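Local coordinates for protein CT_858 (Chlamydia trachomatis, PDB 3DPM), which probably acts as a serine-type endopeptidase with a PDZ-like domain and a peptidase domain of the S41 family, at residues A[301-306]-A[343-348]; A[84-89]-A[183-188]; A[368-373]-A[429-434]; A[477-482]-A[518-523]. All blocks are in the same frame, centred on the assembly; numbering follows the deposited sequence.

Contact 1 of 4, residues A[301-306]-A[343-348]; sequences YSWQDM and GGSVLY. With LAS (N-acetyl-S-({(2R,3S,4R)-3-hydroxy-2-[(1S)-1-hydroxy-2-methylpropyl]-4-methyl-5-oxopyrrolidin-2-yl}carbonyl)cysteine), chain C.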
loop_
_atom_site.group_PDB
_atom_site.type_symbol
_atom_site.label_atom_id
_atom_site.label_comp_id
_atom_site.label_asym_id
_atom_site.label_seq_id
_atom_site.Cartn_x
_atom_site.Cartn_y
_atom_site.Cartn_z
ATOM N N TYR A 301 18.636 9.056 -6.275
ATOM C CA TYR A 301 18.674 8.945 -4.831
ATOM C C TYR A 301 17.866 7.764 -4.341
ATOM O O TYR A 301 17.724 7.563 -3.139
ATOM C CB TYR A 301 18.207 10.237 -4.170
ATOM C CG TYR A 301 19.243 11.307 -4.321
ATOM C CD1 TYR A 301 19.107 12.312 -5.286
ATOM C CD2 TYR A 301 20.424 11.249 -3.587
ATOM C CE1 TYR A 301 20.129 13.218 -5.517
ATOM C CE2 TYR A 301 21.451 12.146 -3.813
ATOM C CZ TYR A 301 21.303 13.124 -4.777
ATOM O OH TYR A 301 22.340 13.990 -5.023
ATOM N N SER A 302 17.333 6.986 -5.279
ATOM C CA SER A 302 16.592 5.779 -4.925
ATOM C C SER A 302 17.513 4.621 -5.281
ATOM O O SER A 302 17.265 3.869 -6.220
ATOM C CB SER A 302 15.267 5.685 -5.691
ATOM O OG SER A 302 15.286 6.511 -6.832
ATOM N N TRP A 303 18.585 4.504 -4.504
ATOM C CA TRP A 303 19.614 3.488 -4.679
ATOM C C TRP A 303 19.157 2.089 -5.061
ATOM O O TRP A 303 19.880 1.370 -5.741
ATOM C CB TRP A 303 20.458 3.402 -3.414
ATOM C CG TRP A 303 19.649 3.267 -2.172
ATOM C CD1 TRP A 303 18.992 4.266 -1.506
ATOM C CD2 TRP A 303 19.404 2.066 -1.437
ATOM N NE1 TRP A 303 18.357 3.759 -0.397
ATOM C CE2 TRP A 303 18.591 2.411 -0.331
ATOM C CE3 TRP A 303 19.792 0.729 -1.602
ATOM C CZ2 TRP A 303 18.158 1.469 0.603
ATOM C CZ3 TRP A 303 19.360 -0.213 -0.668
ATOM C CH2 TRP A 303 18.550 0.166 0.421
ATOM N N GLN A 304 17.969 1.693 -4.628
ATOM C CA GLN A 304 17.476 0.362 -4.949
ATOM C C GLN A 304 17.177 0.178 -6.426
ATOM O O GLN A 304 17.226 -0.937 -6.937
ATOM C CB GLN A 304 16.209 0.060 -4.165
ATOM C CG GLN A 304 16.358 0.202 -2.679
ATOM C CD GLN A 304 15.211 -0.455 -1.943
ATOM O OE1 GLN A 304 15.017 -1.668 -2.039
ATOM N NE2 GLN A 304 14.438 0.341 -1.207
ATOM N N ASP A 305 16.862 1.271 -7.110
ATOM C CA ASP A 305 16.537 1.198 -8.523
ATOM C C ASP A 305 17.749 1.372 -9.424
ATOM O O ASP A 305 17.641 1.251 -10.643
ATOM C CB ASP A 305 15.478 2.247 -8.872
ATOM C CG ASP A 305 14.246 2.145 -7.991
ATOM O OD1 ASP A 305 13.807 1.010 -7.704
ATOM O OD2 ASP A 305 13.706 3.200 -7.590
ATOM N N MET A 306 18.904 1.650 -8.831
ATOM C CA MET A 306 20.115 1.833 -9.620
ATOM C C MET A 306 20.406 0.669 -10.556
ATOM O O MET A 306 19.993 -0.472 -10.303
ATOM C CB MET A 306 21.320 2.053 -8.716
ATOM C CG MET A 306 21.354 3.421 -8.088
ATOM S SD MET A 306 22.939 3.746 -7.308
ATOM C CE MET A 306 23.916 4.209 -8.750
ATOM N N GLY A 343 15.636 12.261 -8.068
ATOM C CA GLY A 343 15.465 12.381 -6.629
ATOM C C GLY A 343 15.285 10.985 -6.041
ATOM O O GLY A 343 15.688 10.005 -6.667
ATOM N N GLY A 344 14.697 10.884 -4.850
ATOM C CA GLY A 344 14.476 9.589 -4.220
ATOM C C GLY A 344 14.494 9.618 -2.695
ATOM O O GLY A 344 13.876 10.474 -2.079
ATOM N N SER A 345 15.226 8.690 -2.083
ATOM C CA SER A 345 15.311 8.610 -0.630
ATOM C C SER A 345 16.107 9.720 0.058
ATOM O O SER A 345 17.315 9.873 -0.160
ATOM C CB SER A 345 15.893 7.262 -0.218
ATOM O OG SER A 345 16.262 7.299 1.149
ATOM N N VAL A 346 15.417 10.467 0.914
ATOM C CA VAL A 346 15.999 11.575 1.673
ATOM C C VAL A 346 17.174 11.159 2.569
ATOM O O VAL A 346 18.215 11.819 2.597
ATOM C CB VAL A 346 14.932 12.239 2.573
ATOM C CG1 VAL A 346 15.490 13.481 3.216
ATOM C CG2 VAL A 346 13.703 12.578 1.760
ATOM N N LEU A 347 16.999 10.072 3.312
ATOM C CA LEU A 347 18.051 9.600 4.203
ATOM C C LEU A 347 19.333 9.301 3.442
ATOM O O LEU A 347 20.422 9.667 3.875
ATOM C CB LEU A 347 17.571 8.365 4.961
ATOM C CG LEU A 347 16.507 8.723 6.001
ATOM C CD1 LEU A 347 15.930 7.457 6.590
ATOM C CD2 LEU A 347 17.128 9.606 7.086
ATOM N N TYR A 348 19.182 8.642 2.299
ATOM C CA TYR A 348 20.301 8.298 1.436
ATOM C C TYR A 348 20.973 9.598 0.976
ATOM O O TYR A 348 22.197 9.666 0.841
ATOM C CB TYR A 348 19.777 7.501 0.237
ATOM C CG TYR A 348 20.809 7.144 -0.799
ATOM C CD1 TYR A 348 21.878 6.301 -0.490
ATOM C CD2 TYR A 348 20.714 7.643 -2.101
ATOM C CE1 TYR A 348 22.834 5.957 -1.456
ATOM C CE2 TYR A 348 21.657 7.314 -3.068
ATOM C CZ TYR A 348 22.720 6.469 -2.739
ATOM O OH TYR A 348 23.675 6.157 -3.686
HETATM C C18 LAS C . 11.937 13.015 -3.999
HETATM O O19 LAS C . 12.909 12.293 -4.285
HETATM C C9 LAS C . 10.760 12.406 -3.233
HETATM C C10 LAS C . 10.385 13.278 -2.020
HETATM C C11 LAS C . 11.360 13.397 -0.850
HETATM C C16 LAS C . 12.737 12.843 -1.202
HETATM C C12 LAS C . 11.451 14.889 -0.526
HETATM O O17 LAS C . 9.188 12.729 -1.477
HETATM N N8 LAS C . 11.021 10.954 -2.952
HETATM C C6 LAS C . 9.920 10.281 -3.307
HETATM O O7 LAS C . 9.756 9.075 -3.152
HETATM C C5 LAS C . 8.821 11.211 -3.848
HETATM C C20 LAS C . 8.149 10.551 -5.058
HETATM C C3 LAS C . 9.636 12.427 -4.289
HETATM O O2 LAS C . 10.203 12.047 -5.550
#
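Trp303 and Tyr348 meet through their first torsions: Trp303 CG is held between its own backbone N and carbonyl carbon (chi1 50°), while Tyr348 CG lies anti to its own backbone N (chi1 176°). Trp303 CD1 lies over one face of the tyrosine ring, 3.5 Å from Tyr348 CG, and Trp303 CB covers the same ring 4.0 Å from its centroid, close to the normal. The approach is oblique, with the two ring planes tilted by 43°. Tyr301 comes in crosswise, CD2 against Tyr348 CD2 at 3.9 Å, with Gly343 CA at its ring edge. Tyr301 and Gly344 form a single backbone bridge, held by bonds to the residues on either side of the glycine: Tyr301 N donates to Gly343 O (3.1 Å) and Tyr301 O accepts from Ser345 N (2.9 Å). This glycine-rich loop leads straight into helix 346-354, with Ser345 as N-cap, OG taking a weak bond from Tyr348 N. Glu403 OE1 is the partner of both Ser345 OG and Trp303 NE1. The loop also faces the bound LAS, the lactacystin group: Gly344 N is directed at its carbonyl O19, consistent with an oxyanion-binding amide, although the modelled separation is so short that its exact length is doubtful. Tyr301 OH reaches away to Gln338 OE1, and its ring packs on Cys468 and Phe472 of helix 468-478.

Contact 2 of 4, residues A[84-89]-A[183-188]; sequences AYLPYT and KWRYVP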
loop_
_atom_site.group_PDB
_atom_site.type_symbol
_atom_site.label_atom_id
_atom_site.label_comp_id
_atom_site.label_asym_id
_atom_site.label_seq_id
_atom_site.Cartn_x
_atom_site.Cartn_y
_atom_site.Cartn_z
ATOM N N ALA A 84 2.055 4.872 -27.321
ATOM C CA ALA A 84 2.773 5.016 -28.580
ATOM C C ALA A 84 4.171 5.519 -28.256
ATOM O O ALA A 84 4.368 6.292 -27.322
ATOM C CB ALA A 84 2.052 6.000 -29.498
ATOM N N TYR A 85 5.133 5.102 -29.060
ATOM C CA TYR A 85 6.516 5.460 -28.828
ATOM C C TYR A 85 7.284 5.558 -30.146
ATOM O O TYR A 85 6.960 4.871 -31.112
ATOM C CB TYR A 85 7.113 4.372 -27.921
ATOM C CG TYR A 85 8.609 4.395 -27.742
ATOM C CD1 TYR A 85 9.220 5.322 -26.892
ATOM C CD2 TYR A 85 9.422 3.482 -28.421
ATOM C CE1 TYR A 85 10.613 5.339 -26.722
ATOM C CE2 TYR A 85 10.810 3.491 -28.263
ATOM C CZ TYR A 85 11.398 4.420 -27.413
ATOM O OH TYR A 85 12.769 4.432 -27.259
ATOM N N LEU A 86 8.269 6.452 -30.185
ATOM C CA LEU A 86 9.153 6.623 -31.343
ATOM C C LEU A 86 10.571 6.547 -30.766
ATOM O O LEU A 86 10.902 7.237 -29.804
ATOM C CB LEU A 86 8.907 7.955 -32.054
ATOM C CG LEU A 86 7.706 7.928 -33.006
ATOM C CD1 LEU A 86 7.484 9.292 -33.618
ATOM C CD2 LEU A 86 7.949 6.897 -34.087
ATOM N N PRO A 87 11.418 5.680 -31.339
ATOM C CA PRO A 87 12.808 5.445 -30.922
ATOM C C PRO A 87 13.819 6.580 -31.099
ATOM O O PRO A 87 14.873 6.377 -31.694
ATOM C CB PRO A 87 13.190 4.218 -31.738
ATOM C CG PRO A 87 12.468 4.477 -33.035
ATOM C CD PRO A 87 11.103 4.911 -32.560
ATOM N N TYR A 88 13.518 7.758 -30.567
ATOM C CA TYR A 88 14.431 8.887 -30.703
ATOM C C TYR A 88 14.527 9.687 -29.411
ATOM O O TYR A 88 13.597 9.688 -28.603
ATOM C CB TYR A 88 13.967 9.807 -31.841
ATOM C CG TYR A 88 13.754 9.082 -33.150
ATOM C CD1 TYR A 88 12.475 8.848 -33.645
ATOM C CD2 TYR A 88 14.836 8.581 -33.866
ATOM C CE1 TYR A 88 12.279 8.128 -34.826
ATOM C CE2 TYR A 88 14.656 7.861 -35.038
ATOM C CZ TYR A 88 13.377 7.636 -35.515
ATOM O OH TYR A 88 13.206 6.904 -36.675
ATOM N N THR A 89 15.668 10.342 -29.211
ATOM C CA THR A 89 15.883 11.181 -28.042
ATOM C C THR A 89 16.405 12.504 -28.584
ATOM O O THR A 89 17.275 12.531 -29.455
ATOM C CB THR A 89 16.936 10.600 -27.073
ATOM O OG1 THR A 89 16.610 9.243 -26.755
ATOM C CG2 THR A 89 16.965 11.410 -25.785
ATOM N N LYS A 183 6.739 5.471 -38.251
ATOM C CA LYS A 183 5.535 4.838 -37.738
ATOM C C LYS A 183 5.603 4.686 -36.232
ATOM O O LYS A 183 6.628 4.295 -35.685
ATOM C CB LYS A 183 5.356 3.465 -38.381
ATOM C CG LYS A 183 3.937 2.940 -38.305
ATOM C CD LYS A 183 3.780 1.736 -39.201
ATOM C CE LYS A 183 2.318 1.446 -39.497
ATOM N NZ LYS A 183 2.194 0.352 -40.497
ATOM N N TRP A 184 4.509 5.011 -35.558
ATOM C CA TRP A 184 4.483 4.891 -34.112
ATOM C C TRP A 184 4.465 3.435 -33.660
ATOM O O TRP A 184 3.706 2.624 -34.194
ATOM C CB TRP A 184 3.242 5.576 -33.528
ATOM C CG TRP A 184 3.263 7.058 -33.526
ATOM C CD1 TRP A 184 2.694 7.895 -34.444
ATOM C CD2 TRP A 184 3.858 7.899 -32.530
ATOM N NE1 TRP A 184 2.893 9.207 -34.080
ATOM C CE2 TRP A 184 3.608 9.240 -32.909
ATOM C CE3 TRP A 184 4.577 7.651 -31.349
ATOM C CZ2 TRP A 184 4.053 10.328 -32.149
ATOM C CZ3 TRP A 184 5.017 8.734 -30.596
ATOM C CH2 TRP A 184 4.753 10.056 -31.001
ATOM N N ARG A 185 5.317 3.102 -32.695
ATOM C CA ARG A 185 5.310 1.757 -32.126
ATOM C C ARG A 185 4.063 1.922 -31.270
ATOM O O ARG A 185 4.094 2.595 -30.249
ATOM C CB ARG A 185 6.538 1.518 -31.236
ATOM C CG ARG A 185 7.862 1.257 -31.981
ATOM C CD ARG A 185 8.192 2.352 -32.995
ATOM N NE ARG A 185 9.478 2.148 -33.666
ATOM C CZ ARG A 185 9.701 2.445 -34.945
ATOM N NH1 ARG A 185 8.721 2.949 -35.689
ATOM N NH2 ARG A 185 10.902 2.251 -35.483
ATOM N N TYR A 186 2.964 1.322 -31.703
ATOM C CA TYR A 186 1.683 1.472 -31.022
ATOM C C TYR A 186 1.126 0.261 -30.279
ATOM O O TYR A 186 1.042 -0.834 -30.827
ATOM C CB TYR A 186 0.661 1.940 -32.061
ATOM C CG TYR A 186 -0.754 2.137 -31.571
ATOM C CD1 TYR A 186 -1.083 3.209 -30.743
ATOM C CD2 TYR A 186 -1.780 1.280 -31.982
ATOM C CE1 TYR A 186 -2.393 3.430 -30.344
ATOM C CE2 TYR A 186 -3.095 1.494 -31.588
ATOM C CZ TYR A 186 -3.391 2.569 -30.774
ATOM O OH TYR A 186 -4.690 2.799 -30.407
ATOM N N VAL A 187 0.744 0.467 -29.024
ATOM C CA VAL A 187 0.124 -0.595 -28.243
ATOM C C VAL A 187 -1.333 -0.167 -28.078
ATOM O O VAL A 187 -1.622 0.827 -27.414
ATOM C CB VAL A 187 0.732 -0.747 -26.834
ATOM C CG1 VAL A 187 -0.021 -1.835 -26.076
ATOM C CG2 VAL A 187 2.218 -1.080 -26.924
ATOM N N PRO A 188 -2.271 -0.909 -28.690
ATOM C CA PRO A 188 -3.692 -0.567 -28.586
ATOM C C PRO A 188 -4.249 -0.723 -27.172
ATOM O O PRO A 188 -3.636 -1.363 -26.306
ATOM C CB PRO A 188 -4.342 -1.517 -29.583
ATOM C CG PRO A 188 -3.489 -2.721 -29.484
ATOM C CD PRO A 188 -2.089 -2.166 -29.441
#
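Tyr85 and Arg185 form an antiparallel hydrogen-bonded pair, flanked by the non-hydrogen-bonded pair Ala84-Tyr186, so strands 83-92 and 177-187 are joined here over a short ladder. Tyr85 N gives to Arg185 O at 3.0 Å, and Arg185 N returns a bond to Tyr85 O at 2.9 Å. On the Ala84-Tyr186 face, Ala84 CB rests 3.5 Å from Trp184 CE3. The broad indole of Trp184 is roofed by Leu86, whose CD1 stands over the six-membered ring 3.7 Å from its centroid and almost on the normal; the two side chains meet at about a right angle. Leu86 and Trp184 both also touch Thr166 of strand 165-171. Arg185 turns back at chi2 (54°), which lays its guanidinium across Pro87: Pro87 CD sits over one face, 3.4 Å from Arg185 NE. Pro87 itself is the centre of an inverse gamma turn just beyond the paired residues. Within the PDZ-like domain, Ala84, Leu86 and Trp184 thus form a buried apolar cluster, while the exposed Arg185 spreads its flat cation over a proline ring, with NH1 directed at Lys183 O at a doubtfully short distance.

Contact 3 of 4, residues A[368-373]-A[429-434]; sequences MILTQD and GDIELS
Met368 and Ser434 are tied together by two hydrogen bonds: Met368 N gives to Ser434 OG at 2.9 Å, and Ser434 N gives to Met368 O, also at 2.9 Å. The serine hydroxyl can accept there because its OG sits between the backbone N and the carbonyl carbon (chi1 74°). A third bond, nearly straight, runs from Leu370 N to Ile431 O at 2.9 Å, so three backbone N-H groups, two on 368-373 and one on 429-434, are satisfied. A CA-H...O contact runs from Ile369 CA to Ile431 O at 3.5 Å, the oxygen that also accepts from Leu370 N. Among apolar side chains, Leu370 CB lies 4.0 Å from Ile431 CB; Ile369 and Leu433 cross at a slant, though the place of Ile369 CD1 is doubtful. Glu432 OE1 and the carbonyl of Leu370 both bind Arg504 of the second subunit, the former by a salt bridge, the latter by a hydrogen bond. Arg367, next to Met368, donates to the carbonyls of Leu433 and Ser434. The pairing links two helix ends of the S41 peptidase region: Gly429, at positive phi, closes helix 409-428 with a Schellman motif, and Thr371 is the N-cap of helix 372-384.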
loop_
_atom_site.group_PDB
_atom_site.type_symbol
_atom_site.label_atom_id
_atom_site.label_comp_id
_atom_site.label_asym_id
_atom_site.label_seq_id
_atom_site.Cartn_x
_atom_site.Cartn_y
_atom_site.Cartn_z
ATOM N N MET A 368 4.087 21.733 6.724
ATOM C CA MET A 368 3.227 20.594 6.432
ATOM C C MET A 368 1.750 20.804 6.692
ATOM O O MET A 368 1.365 21.669 7.490
ATOM C CB MET A 368 3.676 19.397 7.270
ATOM C CG MET A 368 5.102 18.952 7.017
ATOM S SD MET A 368 5.763 18.049 8.420
ATOM C CE MET A 368 4.869 16.472 8.296
ATOM N N ILE A 369 0.928 20.023 5.994
ATOM C CA ILE A 369 -0.512 20.038 6.214
ATOM C C ILE A 369 -0.703 18.810 7.096
ATOM O O ILE A 369 -0.270 17.715 6.737
ATOM C CB ILE A 369 -1.324 19.851 4.920
ATOM C CG1 ILE A 369 -1.388 21.156 4.130
ATOM C CG2 ILE A 369 -2.764 19.486 5.278
ATOM C CD1 ILE A 369 -0.135 22.019 4.230
ATOM N N LEU A 370 -1.346 18.978 8.244
ATOM C CA LEU A 370 -1.517 17.852 9.149
ATOM C C LEU A 370 -2.932 17.311 9.333
ATOM O O LEU A 370 -3.897 18.069 9.358
ATOM C CB LEU A 370 -0.938 18.223 10.524
ATOM C CG LEU A 370 0.506 18.759 10.552
ATOM C CD1 LEU A 370 0.847 19.216 11.952
ATOM C CD2 LEU A 370 1.482 17.693 10.104
ATOM N N THR A 371 -3.029 15.983 9.453
ATOM C CA THR A 371 -4.279 15.253 9.709
ATOM C C THR A 371 -3.828 14.272 10.796
ATOM O O THR A 371 -2.627 14.138 11.030
ATOM C CB THR A 371 -4.784 14.461 8.459
ATOM O OG1 THR A 371 -3.837 13.438 8.112
ATOM C CG2 THR A 371 -4.966 15.395 7.262
ATOM N N GLN A 372 -4.745 13.583 11.468
ATOM C CA GLN A 372 -4.298 12.659 12.514
ATOM C C GLN A 372 -3.423 11.515 11.986
ATOM O O GLN A 372 -2.787 10.801 12.757
ATOM C CB GLN A 372 -5.484 12.127 13.344
ATOM C CG GLN A 372 -6.773 11.954 12.605
ATOM C CD GLN A 372 -7.534 13.255 12.395
ATOM O OE1 GLN A 372 -7.997 13.884 13.345
ATOM N NE2 GLN A 372 -7.678 13.652 11.138
ATOM N N ASP A 373 -3.379 11.361 10.669
ATOM C CA ASP A 373 -2.540 10.347 10.037
ATOM C C ASP A 373 -1.098 10.713 10.425
ATOM O O ASP A 373 -0.336 9.878 10.909
ATOM C CB ASP A 373 -2.744 10.405 8.514
ATOM C CG ASP A 373 -1.840 9.446 7.737
ATOM O OD1 ASP A 373 -2.116 9.235 6.533
ATOM O OD2 ASP A 373 -0.855 8.913 8.299
ATOM N N GLY A 429 -3.314 24.071 16.530
ATOM C CA GLY A 429 -4.173 24.327 15.387
ATOM C C GLY A 429 -3.385 24.766 14.163
ATOM O O GLY A 429 -3.964 25.207 13.162
ATOM N N ASP A 430 -2.063 24.654 14.242
ATOM C CA ASP A 430 -1.186 25.038 13.134
ATOM C C ASP A 430 -1.086 23.819 12.233
ATOM O O ASP A 430 -0.027 23.215 12.084
ATOM C CB ASP A 430 0.194 25.428 13.678
ATOM C CG ASP A 430 1.138 25.928 12.595
ATOM O OD1 ASP A 430 0.648 26.461 11.571
ATOM O OD2 ASP A 430 2.374 25.805 12.779
ATOM N N ILE A 431 -2.209 23.471 11.623
ATOM C CA ILE A 431 -2.280 22.285 10.799
ATOM C C ILE A 431 -2.623 22.493 9.332
ATOM O O ILE A 431 -2.612 21.544 8.553
ATOM C CB ILE A 431 -3.283 21.328 11.420
ATOM C CG1 ILE A 431 -4.689 21.943 11.354
ATOM C CG2 ILE A 431 -2.902 21.084 12.884
ATOM C CD1 ILE A 431 -5.788 21.048 11.968
ATOM N N GLU A 432 -2.938 23.727 8.954
ATOM C CA GLU A 432 -3.255 24.018 7.563
ATOM C C GLU A 432 -1.944 24.150 6.798
ATOM O O GLU A 432 -1.809 23.652 5.684
ATOM C CB GLU A 432 -4.088 25.297 7.467
ATOM C CG GLU A 432 -5.500 25.143 8.032
ATOM C CD GLU A 432 -6.306 24.060 7.316
ATOM O OE1 GLU A 432 -7.412 23.711 7.790
ATOM O OE2 GLU A 432 -5.834 23.559 6.273
ATOM N N LEU A 433 -0.979 24.824 7.408
ATOM C CA LEU A 433 0.347 24.991 6.822
ATOM C C LEU A 433 1.261 25.320 7.998
ATOM O O LEU A 433 1.585 26.474 8.267
ATOM C CB LEU A 433 0.344 26.112 5.785
ATOM C CG LEU A 433 1.524 26.194 4.806
ATOM C CD1 LEU A 433 1.760 24.860 4.135
ATOM C CD2 LEU A 433 1.215 27.246 3.756
ATOM N N SER A 434 1.651 24.272 8.712
ATOM C CA SER A 434 2.485 24.399 9.895
ATOM C C SER A 434 3.747 25.237 9.727
ATOM O O SER A 434 4.228 25.465 8.622
ATOM C CB SER A 434 2.902 23.013 10.369
ATOM O OG SER A 434 3.892 22.493 9.495
#

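Contact 4 of 4, residues A[477-482]-A[518-523]; sequences KDNDRA and VREHGA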
loop_
_atom_site.group_PDB
_atom_site.type_symbol
_atom_site.label_atom_id
_atom_site.label_comp_id
_atom_site.label_asym_id
_atom_site.label_seq_id
_atom_site.Cartn_x
_atom_site.Cartn_y
_atom_site.Cartn_z
ATOM N N LYS A 477 24.900 24.885 -1.604
ATOM C CA LYS A 477 24.959 26.307 -1.929
ATOM C C LYS A 477 24.619 27.205 -0.731
ATOM O O LYS A 477 25.265 28.229 -0.511
ATOM C CB LYS A 477 24.014 26.597 -3.096
ATOM C CG LYS A 477 23.959 28.046 -3.539
ATOM C CD LYS A 477 23.179 28.157 -4.836
ATOM C CE LYS A 477 23.144 29.574 -5.373
ATOM N NZ LYS A 477 22.208 30.396 -4.572
ATOM N N ASP A 478 23.605 26.823 0.039
ATOM C CA ASP A 478 23.202 27.605 1.204
ATOM C C ASP A 478 24.255 27.566 2.308
ATOM O O ASP A 478 24.345 28.482 3.121
ATOM C CB ASP A 478 21.856 27.106 1.749
ATOM C CG ASP A 478 20.665 27.810 1.105
ATOM O OD1 ASP A 478 20.552 27.794 -0.139
ATOM O OD2 ASP A 478 19.835 28.385 1.845
ATOM N N ASN A 479 25.055 26.507 2.333
ATOM C CA ASN A 479 26.104 26.379 3.344
ATOM C C ASN A 479 27.485 26.702 2.765
ATOM O O ASN A 479 28.504 26.485 3.418
ATOM C CB ASN A 479 26.098 24.962 3.925
ATOM C CG ASN A 479 24.834 24.666 4.722
ATOM O OD1 ASN A 479 24.663 25.156 5.833
ATOM N ND2 ASN A 479 23.940 23.869 4.148
ATOM N N ASP A 480 27.500 27.220 1.538
ATOM C CA ASP A 480 28.728 27.591 0.833
ATOM C C ASP A 480 29.775 26.485 0.791
ATOM O O ASP A 480 30.964 26.741 0.947
ATOM C CB ASP A 480 29.351 28.848 1.455
ATOM C CG ASP A 480 28.382 30.014 1.511
ATOM O OD1 ASP A 480 27.875 30.364 2.576
ATOM O OD2 ASP A 480 28.113 30.619 0.357
ATOM N N ARG A 481 29.333 25.256 0.570
ATOM C CA ARG A 481 30.247 24.119 0.504
ATOM C C ARG A 481 30.691 23.875 -0.929
ATOM O O ARG A 481 31.783 23.363 -1.167
ATOM C CB ARG A 481 29.557 22.854 1.022
ATOM C CG ARG A 481 30.250 22.182 2.195
ATOM C CD ARG A 481 31.288 21.165 1.770
ATOM N NE ARG A 481 32.400 21.787 1.074
ATOM C CZ ARG A 481 33.432 21.118 0.571
ATOM N NH1 ARG A 481 33.496 19.799 0.691
ATOM N NH2 ARG A 481 34.392 21.769 -0.069
ATOM N N ALA A 482 29.843 24.254 -1.882
ATOM C CA ALA A 482 30.151 24.011 -3.281
ATOM C C ALA A 482 29.764 25.104 -4.257
ATOM O O ALA A 482 29.000 26.015 -3.941
ATOM C CB ALA A 482 29.512 22.700 -3.720
ATOM N N VAL A 518 11.051 24.932 2.685
ATOM C CA VAL A 518 11.503 26.319 2.825
ATOM C C VAL A 518 13.000 26.344 3.100
ATOM O O VAL A 518 13.492 25.589 3.936
ATOM C CB VAL A 518 10.823 27.047 4.010
ATOM C CG1 VAL A 518 11.069 28.537 3.908
ATOM C CG2 VAL A 518 9.345 26.766 4.032
ATOM N N ARG A 519 13.715 27.218 2.399
ATOM C CA ARG A 519 15.155 27.354 2.574
ATOM C C ARG A 519 15.455 28.287 3.742
ATOM O O ARG A 519 14.608 29.086 4.137
ATOM C CB ARG A 519 15.782 27.890 1.293
ATOM C CG ARG A 519 15.589 26.957 0.119
ATOM C CD ARG A 519 15.882 27.645 -1.191
ATOM N NE ARG A 519 17.289 28.001 -1.324
ATOM C CZ ARG A 519 17.794 28.621 -2.386
ATOM N NH1 ARG A 519 17.001 28.949 -3.398
ATOM N NH2 ARG A 519 19.093 28.909 -2.443
ATOM N N GLU A 520 16.658 28.173 4.295
ATOM C CA GLU A 520 17.079 28.998 5.428
ATOM C C GLU A 520 16.710 30.466 5.279
ATOM O O GLU A 520 16.224 31.098 6.219
ATOM C CB GLU A 520 18.592 28.930 5.603
ATOM C CG GLU A 520 19.150 27.584 5.979
ATOM C CD GLU A 520 20.668 27.593 5.954
ATOM O OE1 GLU A 520 21.269 28.514 6.558
ATOM O OE2 GLU A 520 21.261 26.682 5.330
ATOM N N HIS A 521 16.956 31.004 4.091
ATOM C CA HIS A 521 16.696 32.408 3.825
ATOM C C HIS A 521 15.221 32.752 3.595
ATOM O O HIS A 521 14.880 33.902 3.312
ATOM C CB HIS A 521 17.553 32.856 2.636
ATOM C CG HIS A 521 17.001 32.448 1.310
ATOM N ND1 HIS A 521 16.164 31.366 1.162
ATOM C CD2 HIS A 521 17.201 32.946 0.065
ATOM C CE1 HIS A 521 15.878 31.213 -0.115
ATOM N NE2 HIS A 521 16.489 32.158 -0.804
ATOM N N GLY A 522 14.348 31.755 3.722
ATOM C CA GLY A 522 12.923 31.990 3.556
ATOM C C GLY A 522 12.331 31.684 2.193
ATOM O O GLY A 522 11.108 31.718 2.029
ATOM N N ALA A 523 13.171 31.381 1.209
ATOM C CA ALA A 523 12.653 31.088 -0.129
ATOM C C ALA A 523 12.140 29.682 -0.329
ATOM O O ALA A 523 12.725 28.701 0.139
ATOM C CB ALA A 523 13.680 31.378 -1.193
#
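Asp478 and Arg519 form the salt bridge on which this surface contact turns. Arg519 NH2 donates to Asp478 OD1 at 2.9 Å with an N-H...O angle of 165°; Asp478 OD1 accepts through its syn lone pair and stays almost in the guanidinium plane. Arg519 NE adds a weak, longer bond to the same oxygen at 3.5 Å. One carboxylate oxygen thus takes two donors from the guanidinium edge, though the two flat groups are turned 51° against each other. The bend of the arginine at chi3 (66°) swings that edge toward the aspartate. Arg519 NH1 makes a salt bridge with Glu531 OE2, which also receives Lys477 NZ, so the lysine and arginine are gathered round one anion. Asp478 ends helix 468-478, and the chain then leaves through a Schellman motif: Asp480 N returns to Lys477 O at 3.2 Å and Arg481 N to Leu476 O. Facing it, Arg519 to Gly522 make a type I beta turn closed by Gly522 N to Arg519 O at 2.7 Å, while Arg519 N is bonded to Ala523 O at 2.9 Å. Glu520 slides past Asp478 in the opposite sense, its OE2 3.7 Å from Asp478 CB; the two carboxylates lie near each other, and the arginine probably offsets part of that charge. Asn479 crosses Glu520 at about a right angle, and its amide is spoken for on both sides, OD1 by Glu362 N and ND2 by Val475 O. Gly522 O accepts from Gln207 of the second subunit.

Overall arrangement
Contact 1 is the one that touches the bound LAS, and none of the others reaches it. Contact 3 brings the side chain of Met368 to about 11 Å from the ligand, and contact 4 brings Arg519 to about 13 Å. Contacts 1, 3 and 4 all fall within the S41 peptidase range; contacts 3 and 4 approach most closely, about 7 Å between nearest atoms. Helix 468-478 connects two of them, packing on Tyr301 of contact 1 and ending in contact 4. Contact 2 belongs to the PDZ-like domain, its centre 30 Å from that of contact 1, and lies across the chain's centre from contacts 3 and 4. Contacts 3 and 4 also meet the second subunit.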